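PDB 6P0F: GTPase subunit of restriction endonuclease from Thermococcus gammatolerans, which probably recognises target DNA through this N-terminal YTH-family domain, serving as the McrB-type GTPase subunit of a restriction system. Local coordinates for residues F20-T23 and I24-V28; N44-S47 and D48-F52; H135-I138 and N139-N142; G27-R30 and N31-E34. All coordinates share one frame; numbering follows the deposited sequence.

Interaction 1: residues F20-T23 and I24-V28; sequences FEET and ILKGV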
ATOM      1  N   PHE A  20       4.386  -4.206  -7.263  1.00 17.10           N
ATOM      2  CA  PHE A  20       4.763  -3.610  -5.973  1.00 18.14           C
ATOM      3  C   PHE A  20       6.253  -3.308  -5.903  1.00 19.30           C
ATOM      4  O   PHE A  20       6.667  -2.244  -5.428  1.00 18.32           O
ATOM      5  CB  PHE A  20       4.353  -4.587  -4.878  1.00 18.84           C
ATOM      6  CG  PHE A  20       4.639  -4.143  -3.492  1.00 17.72           C
ATOM      7  CD1 PHE A  20       3.852  -3.181  -2.885  1.00 18.96           C
ATOM      8  CD2 PHE A  20       5.677  -4.723  -2.754  1.00 19.14           C
ATOM      9  CE1 PHE A  20       4.110  -2.793  -1.558  1.00 19.36           C
ATOM     10  CE2 PHE A  20       5.912  -4.351  -1.433  1.00 21.57           C
ATOM     11  CZ  PHE A  20       5.127  -3.387  -0.854  1.00 19.24           C
ATOM     12  N   GLU A  21       7.076  -4.250  -6.352  1.00 18.43           N
ATOM     13  CA  GLU A  21       8.507  -4.004  -6.409  1.00 19.65           C
ATOM     14  C   GLU A  21       8.815  -2.795  -7.281  1.00 18.52           C
ATOM     15  O   GLU A  21       9.666  -1.974  -6.936  1.00 19.74           O
ATOM     16  CB  GLU A  21       9.206  -5.261  -6.939  1.00 20.99           C
ATOM     17  CG  GLU A  21      10.715  -5.153  -7.012  1.00 27.41           C
ATOM     18  CD  GLU A  21      11.348  -6.467  -7.469  1.00 33.33           C
ATOM     19  OE1 GLU A  21      10.937  -6.966  -8.535  1.00 32.21           O
ATOM     20  OE2 GLU A  21      12.207  -7.013  -6.742  1.00 36.08           O
ATOM     21  N   GLU A  22       8.091  -2.647  -8.390  1.00 17.51           N
ATOM     22  CA  GLU A  22       8.387  -1.572  -9.313  1.00 18.38           C
ATOM     23  C   GLU A  22       8.109  -0.201  -8.704  1.00 19.12           C
ATOM     24  O   GLU A  22       8.942   0.705  -8.798  1.00 19.46           O
ATOM     25  CB  GLU A  22       7.600  -1.751 -10.606  1.00 21.64           C
ATOM     26  CG  GLU A  22       7.890  -0.659 -11.601  1.00 24.75           C
ATOM     27  CD  GLU A  22       9.249  -0.852 -12.315  1.00 26.92           C
ATOM     28  OE1 GLU A  22       9.893   0.162 -12.630  1.00 35.92           O
ATOM     29  OE2 GLU A  22       9.617  -2.032 -12.571  1.00 35.71           O
ATOM     30  N   THR A  23       6.927  -0.000  -8.122  1.00 16.83           N
ATOM     31  CA  THR A  23       6.530   1.340  -7.758  1.00 16.63           C
ATOM     32  C   THR A  23       6.491   1.635  -6.272  1.00 17.10           C
ATOM     33  O   THR A  23       6.381   2.808  -5.932  1.00 17.05           O
ATOM     34  CB  THR A  23       5.160   1.701  -8.348  1.00 17.90           C
ATOM     35  OG1 THR A  23       4.160   0.800  -7.890  1.00 16.91           O
ATOM     36  CG2 THR A  23       5.217   1.656  -9.890  1.00 20.74           C
ATOM     37  N   ILE A  24       6.587   0.635  -5.395  1.00 15.43           N
ATOM     38  CA  ILE A  24       6.696   0.866  -3.954  1.00 17.39           C
ATOM     39  C   ILE A  24       8.096   0.583  -3.440  1.00 17.89           C
ATOM     40  O   ILE A  24       8.621   1.334  -2.613  1.00 18.92           O
ATOM     41  CB  ILE A  24       5.644   0.050  -3.172  1.00 17.68           C
ATOM     42  CG1 ILE A  24       4.241   0.566  -3.490  1.00 21.19           C
ATOM     43  CG2 ILE A  24       5.909   0.111  -1.680  1.00 18.00           C
ATOM     44  CD1 ILE A  24       3.980   1.970  -2.963  1.00 20.02           C
ATOM     45  N   LEU A  25       8.716  -0.509  -3.862  1.00 17.80           N
ATOM     46  CA  LEU A  25      10.037  -0.805  -3.329  1.00 19.04           C
ATOM     47  C   LEU A  25      11.124  -0.036  -4.055  1.00 20.95           C
ATOM     48  O   LEU A  25      11.972   0.587  -3.419  1.00 22.90           O
ATOM     49  CB  LEU A  25      10.299  -2.310  -3.360  1.00 20.75           C
ATOM     50  CG  LEU A  25       9.332  -3.233  -2.598  1.00 19.79           C
ATOM     51  CD1 LEU A  25       9.785  -4.661  -2.657  1.00 24.22           C
ATOM     52  CD2 LEU A  25       9.241  -2.743  -1.160  1.00 22.69           C
ATOM     53  N   LYS A  26      11.087  -0.003  -5.382  1.00 18.36           N
ATOM     54  CA  LYS A  26      12.034   0.768  -6.165  1.00 21.16           C
ATOM     55  C   LYS A  26      11.573   2.207  -6.327  1.00 20.69           C
ATOM     56  O   LYS A  26      12.300   3.138  -5.969  1.00 22.67           O
ATOM     57  CB  LYS A  26      12.219   0.097  -7.525  1.00 20.45           C
ATOM     58  CG  LYS A  26      13.224   0.748  -8.379  1.00 24.11           C
ATOM     59  CD  LYS A  26      13.457  -0.003  -9.713  1.00 25.46           C
ATOM     60  CE  LYS A  26      12.172  -0.220 -10.539  1.00 26.89           C
ATOM     61  NZ  LYS A  26      11.489   1.061 -10.991  1.00 25.50           N
ATOM     62  N   GLY A  27      10.329   2.388  -6.770  1.00 18.39           N
ATOM     63  CA  GLY A  27       9.841   3.703  -7.116  1.00 17.71           C
ATOM     64  C   GLY A  27      10.209   4.049  -8.542  1.00 20.60           C
ATOM     65  O   GLY A  27      10.969   3.344  -9.219  1.00 19.55           O
ATOM     66  N   VAL A  28       9.661   5.169  -9.009  1.00 19.60           N
ATOM     67  CA  VAL A  28       9.921   5.591 -10.380  1.00 19.76           C
ATOM     68  C   VAL A  28      10.419   7.028 -10.402  1.00 20.11           C
ATOM     69  O   VAL A  28      10.036   7.867  -9.581  1.00 20.03           O
ATOM     70  CB  VAL A  28       8.684   5.444 -11.291  1.00 21.91           C
ATOM     71  CG1 VAL A  28       8.129   4.028 -11.268  1.00 27.31           C
ATOM     72  CG2 VAL A  28       7.601   6.410 -10.912  1.00 26.56           C
TER

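Interaction 2: residues N44-S47 and D48-F52; sequences NCCS and DVCYF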
ATOM      1  N   ASN A  44       4.122  18.106  -4.445  1.00 22.21           N
ATOM      2  CA  ASN A  44       3.801  17.905  -3.040  1.00 21.68           C
ATOM      3  C   ASN A  44       4.267  16.554  -2.517  1.00 24.70           C
ATOM      4  O   ASN A  44       4.508  16.419  -1.311  1.00 25.07           O
ATOM      5  CB  ASN A  44       2.292  18.057  -2.836  1.00 22.45           C
ATOM      6  CG  ASN A  44       1.852  19.506  -2.821  1.00 24.48           C
ATOM      7  OD1 ASN A  44       2.670  20.432  -2.969  1.00 29.28           O
ATOM      8  ND2 ASN A  44       0.549  19.715  -2.690  1.00 37.15           N
ATOM      9  N   CYS A  45       4.391  15.538  -3.388  1.00 22.52           N
ATOM     10  CA  CYS A  45       4.520  14.166  -2.923  1.00 25.77           C
ATOM     11  C   CYS A  45       5.690  13.338  -3.451  1.00 27.25           C
ATOM     12  O   CYS A  45       5.842  12.194  -3.009  1.00 30.06           O
ATOM     13  CB  CYS A  45       3.226  13.398  -3.230  1.00 27.33           C
ATOM     14  SG  CYS A  45       1.817  14.000  -2.242  1.00 31.40           S
ATOM     15  N   CYS A  46       6.482  13.822  -4.388  1.00 25.04           N
ATOM     16  CA  CYS A  46       7.677  13.093  -4.809  1.00 23.22           C
ATOM     17  C   CYS A  46       8.879  13.823  -4.225  1.00 28.31           C
ATOM     18  O   CYS A  46       9.226  14.910  -4.687  1.00 33.53           O
ATOM     19  CB  CYS A  46       7.773  12.995  -6.330  1.00 29.54           C
ATOM     20  SG  CYS A  46       6.424  12.062  -7.007  1.00 30.31           S
ATOM     21  N   SER A  47       9.485  13.242  -3.181  1.00 32.39           N
ATOM     22  CA  SER A  47      10.642  13.843  -2.528  1.00 31.65           C
ATOM     23  C   SER A  47      11.905  13.689  -3.371  1.00 32.02           C
ATOM     24  O   SER A  47      12.775  14.564  -3.339  1.00 36.35           O
ATOM     25  CB  SER A  47      10.817  13.218  -1.137  1.00 37.22           C
ATOM     26  OG  SER A  47      11.932  13.756  -0.460  1.00 54.31           O
ATOM     27  N   ASP A  48      12.016  12.622  -4.157  1.00 25.92           N
ATOM     28  CA  ASP A  48      13.053  12.538  -5.181  1.00 26.77           C
ATOM     29  C   ASP A  48      12.509  11.662  -6.300  1.00 30.85           C
ATOM     30  O   ASP A  48      12.195  12.141  -7.394  1.00 32.52           O
ATOM     31  CB  ASP A  48      14.389  12.023  -4.624  1.00 29.09           C
ATOM     32  CG  ASP A  48      14.249  10.887  -3.604  1.00 35.61           C
ATOM     33  OD1 ASP A  48      13.635   9.849  -3.914  1.00 33.86           O
ATOM     34  OD2 ASP A  48      14.828  11.000  -2.481  1.00 34.10           O
ATOM     35  N   VAL A  49      12.381  10.378  -6.029  1.00 25.09           N
ATOM     36  CA  VAL A  49      11.619   9.485  -6.899  1.00 18.28           C
ATOM     37  C   VAL A  49      10.203   9.432  -6.346  1.00 22.94           C
ATOM     38  O   VAL A  49       9.934   9.940  -5.246  1.00 26.14           O
ATOM     39  CB  VAL A  49      12.280   8.104  -6.991  1.00 27.67           C
ATOM     40  CG1 VAL A  49      13.730   8.279  -7.469  1.00 28.81           C
ATOM     41  CG2 VAL A  49      12.239   7.415  -5.690  1.00 30.52           C
ATOM     42  N   CYS A  50       9.288   8.840  -7.095  1.00 19.57           N
ATOM     43  CA  CYS A  50       7.894   8.739  -6.698  1.00 19.39           C
ATOM     44  C   CYS A  50       7.551   7.307  -6.307  1.00 20.55           C
ATOM     45  O   CYS A  50       7.980   6.352  -6.954  1.00 19.39           O
ATOM     46  CB  CYS A  50       6.947   9.163  -7.823  1.00 20.48           C
ATOM     47  SG  CYS A  50       7.244  10.826  -8.464  1.00 23.00           S
ATOM     48  N   TYR A  51       6.739   7.176  -5.265  1.00 16.94           N
ATOM     49  CA  TYR A  51       6.285   5.877  -4.783  1.00 15.66           C
ATOM     50  C   TYR A  51       4.769   5.861  -4.808  1.00 18.78           C
ATOM     51  O   TYR A  51       4.132   6.765  -4.276  1.00 18.98           O
ATOM     52  CB  TYR A  51       6.761   5.609  -3.355  1.00 18.10           C
ATOM     53  CG  TYR A  51       8.258   5.590  -3.230  1.00 18.24           C
ATOM     54  CD1 TYR A  51       8.976   4.450  -3.550  1.00 17.81           C
ATOM     55  CD2 TYR A  51       8.947   6.712  -2.824  1.00 22.18           C
ATOM     56  CE1 TYR A  51      10.343   4.423  -3.485  1.00 19.14           C
ATOM     57  CE2 TYR A  51      10.342   6.695  -2.730  1.00 22.27           C
ATOM     58  CZ  TYR A  51      11.024   5.537  -3.058  1.00 24.90           C
ATOM     59  OH  TYR A  51      12.400   5.461  -2.984  1.00 27.59           O
ATOM     60  N   PHE A  52       4.177   4.821  -5.380  1.00 18.12           N
ATOM     61  CA  PHE A  52       2.725   4.809  -5.450  1.00 17.97           C
ATOM     62  C   PHE A  52       2.221   3.386  -5.667  1.00 19.41           C
ATOM     63  O   PHE A  52       2.942   2.513  -6.150  1.00 18.11           O
ATOM     64  CB  PHE A  52       2.211   5.761  -6.551  1.00 16.58           C
ATOM     65  CG  PHE A  52       2.633   5.396  -7.972  1.00 16.10           C
ATOM     66  CD1 PHE A  52       3.887   5.732  -8.446  1.00 19.57           C
ATOM     67  CD2 PHE A  52       1.764   4.741  -8.829  1.00 21.31           C
ATOM     68  CE1 PHE A  52       4.258   5.392  -9.747  1.00 21.40           C
ATOM     69  CE2 PHE A  52       2.144   4.425 -10.112  1.00 21.58           C
ATOM     70  CZ  PHE A  52       3.390   4.729 -10.551  1.00 23.18           C
TER
HETATM   71  O   HOH W   1       5.749   9.653  -4.200  1.00 27.41           O
HETATM   72  O   HOH W   2       9.330  10.607  -2.862  1.00 32.53           O

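Interaction 3: residues H135-I138 and N139-N142; sequences HHSI and NEIN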
ATOM      1  N   HIS A 135      10.636  -4.271  11.095  1.00 26.45           N
ATOM      2  CA  HIS A 135      11.437  -5.326  11.663  1.00 26.71           C
ATOM      3  C   HIS A 135      10.660  -6.623  11.840  1.00 32.33           C
ATOM      4  O   HIS A 135      11.266  -7.694  11.847  1.00 34.01           O
ATOM      5  CB  HIS A 135      11.951  -4.803  12.996  1.00 38.63           C
ATOM      6  CG  HIS A 135      12.828  -5.751  13.697  1.00 45.21           C
ATOM      7  ND1 HIS A 135      12.344  -6.659  14.620  1.00 59.41           N
ATOM      8  CD2 HIS A 135      14.162  -5.923  13.639  1.00 50.16           C
ATOM      9  CE1 HIS A 135      13.361  -7.342  15.094  1.00 52.70           C
ATOM     10  NE2 HIS A 135      14.475  -6.934  14.512  1.00 52.57           N
ATOM     11  N   HIS A 136       9.344  -6.555  11.895  1.00 33.03           N
ATOM     12  CA  HIS A 136       8.526  -7.679  12.312  1.00 30.94           C
ATOM     13  C   HIS A 136       7.924  -8.446  11.151  1.00 35.23           C
ATOM     14  O   HIS A 136       7.692  -7.897  10.070  1.00 36.38           O
ATOM     15  CB  HIS A 136       7.402  -7.162  13.186  1.00 33.96           C
ATOM     16  CG  HIS A 136       7.863  -6.288  14.297  1.00 41.94           C
ATOM     17  ND1 HIS A 136       8.315  -6.802  15.490  1.00 47.30           N
ATOM     18  CD2 HIS A 136       7.967  -4.941  14.396  1.00 43.39           C
ATOM     19  CE1 HIS A 136       8.665  -5.808  16.287  1.00 44.04           C
ATOM     20  NE2 HIS A 136       8.449  -4.669  15.654  1.00 47.49           N
ATOM     21  N   SER A 137       7.648  -9.730  11.415  1.00 30.96           N
ATOM     22  CA  SER A 137       6.924 -10.621  10.527  1.00 31.62           C
ATOM     23  C   SER A 137       5.452 -10.231  10.417  1.00 25.48           C
ATOM     24  O   SER A 137       4.903  -9.509  11.260  1.00 25.59           O
ATOM     25  CB  SER A 137       6.972 -12.041  11.090  1.00 34.72           C
ATOM     26  OG  SER A 137       6.468 -12.001  12.436  1.00 32.01           O
ATOM     27  N   ILE A 138       4.784 -10.810   9.417  1.00 25.94           N
ATOM     28  CA  ILE A 138       3.330 -10.708   9.372  1.00 22.74           C
ATOM     29  C   ILE A 138       2.740 -11.261  10.666  1.00 21.42           C
ATOM     30  O   ILE A 138       1.787 -10.706  11.222  1.00 21.46           O
ATOM     31  CB  ILE A 138       2.774 -11.431   8.129  1.00 22.35           C
ATOM     32  CG1 ILE A 138       3.052 -10.629   6.859  1.00 22.94           C
ATOM     33  CG2 ILE A 138       1.256 -11.657   8.261  1.00 22.93           C
ATOM     34  CD1 ILE A 138       2.653 -11.310   5.563  1.00 23.37           C
ATOM     35  N   ASN A 139       3.270 -12.380  11.152  1.00 24.75           N
ATOM     36  CA  ASN A 139       2.612 -12.994  12.301  1.00 25.08           C
ATOM     37  C   ASN A 139       2.806 -12.169  13.567  1.00 23.53           C
ATOM     38  O   ASN A 139       1.877 -12.072  14.382  1.00 24.00           O
ATOM     39  CB  ASN A 139       3.067 -14.438  12.491  1.00 29.17           C
ATOM     40  CG  ASN A 139       4.523 -14.625  12.287  1.00 32.44           C
ATOM     41  OD1 ASN A 139       5.032 -14.488  11.166  1.00 37.40           O
ATOM     42  ND2 ASN A 139       5.225 -14.938  13.369  1.00 44.20           N
ATOM     43  N   GLU A 140       3.960 -11.493  13.721  1.00 24.41           N
ATOM     44  CA  GLU A 140       4.147 -10.636  14.889  1.00 24.19           C
ATOM     45  C   GLU A 140       3.249  -9.400  14.816  1.00 25.37           C
ATOM     46  O   GLU A 140       2.672  -8.978  15.823  1.00 22.79           O
ATOM     47  CB  GLU A 140       5.613 -10.201  15.017  1.00 32.53           C
ATOM     48  CG  GLU A 140       6.641 -11.290  15.316  1.00 40.20           C
ATOM     49  CD  GLU A 140       8.107 -10.806  15.114  1.00 50.61           C
ATOM     50  OE1 GLU A 140       8.484 -10.441  13.968  1.00 46.24           O
ATOM     51  OE2 GLU A 140       8.886 -10.781  16.097  1.00 57.60           O
ATOM     52  N   ILE A 141       3.143  -8.778  13.637  1.00 23.10           N
ATOM     53  CA  ILE A 141       2.254  -7.625  13.498  1.00 20.52           C
ATOM     54  C   ILE A 141       0.798  -8.049  13.707  1.00 20.76           C
ATOM     55  O   ILE A 141       0.024  -7.362  14.385  1.00 20.16           O
ATOM     56  CB  ILE A 141       2.448  -6.947  12.129  1.00 21.32           C
ATOM     57  CG1 ILE A 141       3.869  -6.392  12.031  1.00 27.65           C
ATOM     58  CG2 ILE A 141       1.409  -5.864  11.929  1.00 22.47           C
ATOM     59  CD1 ILE A 141       4.220  -5.373  13.118  1.00 30.17           C
ATOM     60  N   ASN A 142       0.383  -9.160  13.094  1.00 19.22           N
ATOM     61  CA  ASN A 142      -0.984  -9.632  13.315  1.00 17.72           C
ATOM     62  C   ASN A 142      -1.247  -9.867  14.796  1.00 20.75           C
ATOM     63  O   ASN A 142      -2.303  -9.493  15.318  1.00 20.23           O
ATOM     64  CB  ASN A 142      -1.251 -10.921  12.532  1.00 19.82           C
ATOM     65  CG  ASN A 142      -1.682 -10.645  11.095  1.00 17.35           C
ATOM     66  OD1 ASN A 142      -2.330  -9.639  10.799  1.00 20.51           O
ATOM     67  ND2 ASN A 142      -1.392 -11.595  10.209  1.00 20.39           N
TER

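Interaction 4: residues G27-R30 and N31-E34; sequences GVKR and NELE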
ATOM      1  N   GLY A  27      10.329   2.388  -6.770  1.00 18.39           N
ATOM      2  CA  GLY A  27       9.841   3.703  -7.116  1.00 17.71           C
ATOM      3  C   GLY A  27      10.209   4.049  -8.542  1.00 20.60           C
ATOM      4  O   GLY A  27      10.969   3.344  -9.219  1.00 19.55           O
ATOM      5  N   VAL A  28       9.661   5.169  -9.009  1.00 19.60           N
ATOM      6  CA  VAL A  28       9.921   5.591 -10.380  1.00 19.76           C
ATOM      7  C   VAL A  28      10.419   7.028 -10.402  1.00 20.11           C
ATOM      8  O   VAL A  28      10.036   7.867  -9.581  1.00 20.03           O
ATOM      9  CB  VAL A  28       8.684   5.444 -11.291  1.00 21.91           C
ATOM     10  CG1 VAL A  28       8.129   4.028 -11.268  1.00 27.31           C
ATOM     11  CG2 VAL A  28       7.601   6.410 -10.912  1.00 26.56           C
ATOM     12  N   LYS A  29      11.296   7.323 -11.361  1.00 20.06           N
ATOM     13  CA  LYS A  29      11.748   8.692 -11.522  1.00 20.39           C
ATOM     14  C   LYS A  29      10.548   9.578 -11.825  1.00 20.39           C
ATOM     15  O   LYS A  29       9.617   9.166 -12.514  1.00 20.67           O
ATOM     16  CB  LYS A  29      12.776   8.770 -12.648  1.00 22.25           C
ATOM     17  CG  LYS A  29      14.097   8.109 -12.281  1.00 25.82           C
ATOM     18  CD  LYS A  29      15.069   8.055 -13.451  1.00 33.46           C
ATOM     19  CE  LYS A  29      16.214   7.064 -13.159  1.00 40.73           C
ATOM     20  NZ  LYS A  29      17.149   6.881 -14.325  1.00 46.09           N
ATOM     21  N   ARG A  30      10.569  10.792 -11.296  1.00 20.50           N
ATOM     22  CA  ARG A  30       9.444  11.701 -11.504  1.00 19.47           C
ATOM     23  C   ARG A  30       9.153  11.911 -12.989  1.00 20.90           C
ATOM     24  O   ARG A  30       7.988  12.051 -13.373  1.00 21.77           O
ATOM     25  CB  ARG A  30       9.738  13.045 -10.837  1.00 23.42           C
ATOM     26  CG  ARG A  30       8.665  14.070 -11.062  1.00 26.30           C
ATOM     27  CD  ARG A  30       8.991  15.405 -10.363  1.00 27.45           C
ATOM     28  NE  ARG A  30       8.172  16.460 -10.943  1.00 28.12           N
ATOM     29  CZ  ARG A  30       7.647  17.461 -10.259  1.00 28.26           C
ATOM     30  NH1 ARG A  30       7.869  17.571  -8.971  1.00 26.10           N
ATOM     31  NH2 ARG A  30       6.898  18.351 -10.876  1.00 30.88           N
ATOM     32  N   ASN A  31      10.180  11.923 -13.840  1.00 23.51           N
ATOM     33  CA  ASN A  31       9.912  12.140 -15.263  1.00 25.42           C
ATOM     34  C   ASN A  31       9.073  11.041 -15.892  1.00 28.41           C
ATOM     35  O   ASN A  31       8.457  11.291 -16.930  1.00 34.79           O
ATOM     36  CB  ASN A  31      11.244  12.335 -16.007  1.00 29.27           C
ATOM     37  CG  ASN A  31      11.924  13.624 -15.608  1.00 50.69           C
ATOM     38  OD1 ASN A  31      11.323  14.488 -14.955  1.00 58.32           O
ATOM     39  ND2 ASN A  31      13.180  13.773 -16.006  1.00 60.94           N
ATOM     40  N   GLU A  32       9.034   9.831 -15.309  1.00 23.14           N
ATOM     41  CA  GLU A  32       8.180   8.770 -15.816  1.00 25.24           C
ATOM     42  C   GLU A  32       6.701   9.089 -15.626  1.00 24.52           C
ATOM     43  O   GLU A  32       5.855   8.485 -16.294  1.00 28.96           O
ATOM     44  CB  GLU A  32       8.541   7.422 -15.164  1.00 28.04           C
ATOM     45  CG  GLU A  32      10.054   7.060 -15.232  1.00 32.99           C
ATOM     46  CD  GLU A  32      10.395   5.690 -14.585  1.00 38.59           C
ATOM     47  OE1 GLU A  32      11.294   5.610 -13.661  1.00 32.15           O
ATOM     48  OE2 GLU A  32       9.762   4.687 -15.014  1.00 37.19           O
ATOM     49  N   LEU A  33       6.362  10.033 -14.745  1.00 19.97           N
ATOM     50  CA  LEU A  33       4.974  10.401 -14.499  1.00 17.52           C
ATOM     51  C   LEU A  33       4.599  11.772 -15.047  1.00 21.27           C
ATOM     52  O   LEU A  33       3.403  12.083 -15.111  1.00 22.87           O
ATOM     53  CB  LEU A  33       4.673  10.395 -12.989  1.00 20.05           C
ATOM     54  CG  LEU A  33       4.836   9.051 -12.278  1.00 21.48           C
ATOM     55  CD1 LEU A  33       4.618   9.204 -10.766  1.00 21.81           C
ATOM     56  CD2 LEU A  33       3.902   8.056 -12.862  1.00 24.69           C
ATOM     57  N   GLU A  34       5.584  12.619 -15.334  1.00 21.97           N
ATOM     58  CA  GLU A  34       5.319  13.943 -15.870  1.00 25.13           C
ATOM     59  C   GLU A  34       4.540  13.804 -17.169  1.00 24.62           C
ATOM     60  O   GLU A  34       4.795  12.905 -17.968  1.00 26.33           O
ATOM     61  CB  GLU A  34       6.627  14.694 -16.100  1.00 23.83           C
ATOM     62  CG  GLU A  34       7.276  15.180 -14.808  1.00 26.54           C
ATOM     63  CD  GLU A  34       6.641  16.421 -14.203  1.00 39.11           C
ATOM     64  OE1 GLU A  34       7.254  17.023 -13.280  1.00 43.60           O
ATOM     65  OE2 GLU A  34       5.518  16.779 -14.620  1.00 41.27           O
TER

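Interaction 1: residues F20-T23 and I24-V28
Phe20 lies one helical turn before Ile24 and Leu25 and spreads its ring across both of them. With CG anti to the backbone N (chi1 -179°), the ring is carried forward along the helix from CB. Of the first pair of ring carbons, Phe20 CD1 meets Ile24 CB at 3.7 Å, while CD2 faces CG of Leu25. Further out, Phe20 CE1 presses on Ile24 CG2 at 3.4 Å, and CE2 comes within 3.7 Å of Leu25 CD2. At the tip, CZ touches Ile24 CG2 again. Ile24 CB thus sits over one face of the ring, a CH-pi contact 4.0 Å from the Phe20 centroid, and the ring also meets that of Phe73, planes at about 55°.

The turn itself is wide: Phe20 O accepts from both Ile24 N and Leu25 N, and Lys26 N reaches back to Glu21 O at 2.9 Å. On the outer flank Glu22 and Lys26 run side by side. Lys26 bends near its end, where NZ forms a salt bridge with Glu22 OE1, very short as modelled, and also donates to Gly27 O at 2.9 Å. Thr23 OG1, on the inward side, bonds Phe52 O and Trp115 NE1. Gly27, with positive phi (85°), breaks the helix, and the chain passes into Val28. This is the C-terminal end of an amphipathic helix, closed by pi-type turns and a glycine stop before a strand.

Interaction 2: residues N44-S47 and D48-F52
Ser47 N and Val49 O hold one water between them: the amide donates to it at 2.7 Å from Ser47 N, and the water donates in turn to Val49 O at 2.5 Å. A second water further along takes a hydrogen bond from Tyr51 N at 2.9 Å; it lies within hydrogen-bonding distance of Cys45 O and probably donates to it. No direct hydrogen bond joins the two limbs of this helix-to-strand turn; the two waters bridge backbone groups of the limbs.

What ties the limbs covalently is the disulfide between Cys46 SG and Cys50 SG, 2.1 Å long. Both sulfurs lie beside their own backbone N, anti to the carbonyl carbon, and the two CB atoms are turned from each other about the S-S bond by a chi3 of 116°, wider than the 90° or so of a relaxed disulfide. At the bend, Asp48 turns its carboxylate back so that OD1 takes the following amide, Val49 N, on its anti lone pair.

Cys45, next door, forms the other disulfide, with Cys98, while Cys50 pairs through its backbone with Val28 and Tyr51 with Phe127. The result is a short disulfide-closed loop, two cysteines four residues apart, joining the end of helix 39-45 to the start of strand 49-55 in the mixed sheet.

Interaction 3: residues H135-I138 and N139-N142
Ser137 and Glu140 exchange hydrogen bonds in both directions. Ser137 OG, placed between its backbone N and carbonyl carbon (chi1 55°), accepts from Glu140 N at 2.9 Å; in return the carboxylate reaches back, and Glu140 OE1 takes Ser137 N at 2.8 Å on its anti lone pair, nearly straight at 169°. The same oxygen also accepts from Ser137 OG at 3.0 Å, on the anti side but 24° out of the carboxylate plane, so one atom holds both the amide and the hydroxyl. With alanine in place of this serine, Glu140 N is likely to lose its side-chain acceptor and Glu140 OE1 to keep the backbone amide alone.

Backbone bonds then start the helix: Ile141 N to Ser137 O, and Asn142 N to Ile138 O at 2.8 Å.

Van der Waals contacts flank the cap. Ile141 CD1 packs on His136 CB at 3.7 Å, across the cap. Glu140 OE1 also stands at the edge of the His136 ring. Ile138 CG2 rests 3.3 Å from Asn142 ND2 along one side of the helix; the amide's own polar partners are Tyr74, Tyr151 and Pro149.

Chemically, this is a capping box at the start of helix 138-145: Ser137 OG gives Glu140 N an acceptor in the first turn, while Glu140 OE1 takes the N-cap residue's own amide and hydroxyl, and the glutamate's negative charge is likely to suit the positive end of the helix dipole.

Interaction 4: residues G27-R30 and N31-E34
Arg30 reaches Glu34 by a fully drawn-out chain: CG is anti to the backbone N (chi1 177°) and the rest stays extended to NE, while Glu34 folds back at chi2 (-77°) to meet it. The grip is side-on and to one atom, with Arg30 NE 2.6 Å and Arg30 NH2 2.8 Å from Glu34 OE1. That oxygen lies in the guanidinium plane, but both nitrogens come at it from the same face of the carboxylate. Arg30 NH1 has a second acid, Asp43, on helix 39-45. A leucine in its place would probably leave Glu34 and Asp43 without the positive charge they share.

At the other end Glu32 OE1 accepts Lys29 N at 2.9 Å, approached from above its carboxylate plane, while Glu32 N bonds Lys29 O. Arg30 O takes two amides, Leu33 N at 2.9 Å and Glu34 N at 3.2 Å, which winds the chain into a single helix-like turn. Val28 CG2 meets Leu33 CG at 4.1 Å, the two side chains crossing at about a right angle.

Leu33 is buried, packed on Cys50 and Phe52 of strand 49-55 and on Leu42 of helix 39-45; the turn thus lies between strand 28-29, at the sheet's margin, and that helix.

How the interactions relate
Interactions 1, 4 and 2 belong to one neighbourhood. Interaction 1 ends on Gly27 and Val28, where interaction 4 begins, and both meet interaction 2 through Val28 O and Cys50 N, 2.8 Å apart, a probable hydrogen bond between strands 28-29 and 49-55. Interaction 1 is the most buried of the three, with aromatic and aliphatic packing inside and a charge pair outside; interaction 4 rests on one carboxylate taking a backbone amide and another a guanidinium; interaction 2, at the surface, relies on a disulfide and bridging waters. Interaction 3, partly buried, starts a helix with a polar cap; its nearest atoms are about 10 Å from interaction 1, and it lies across the chain's centre from interaction 4.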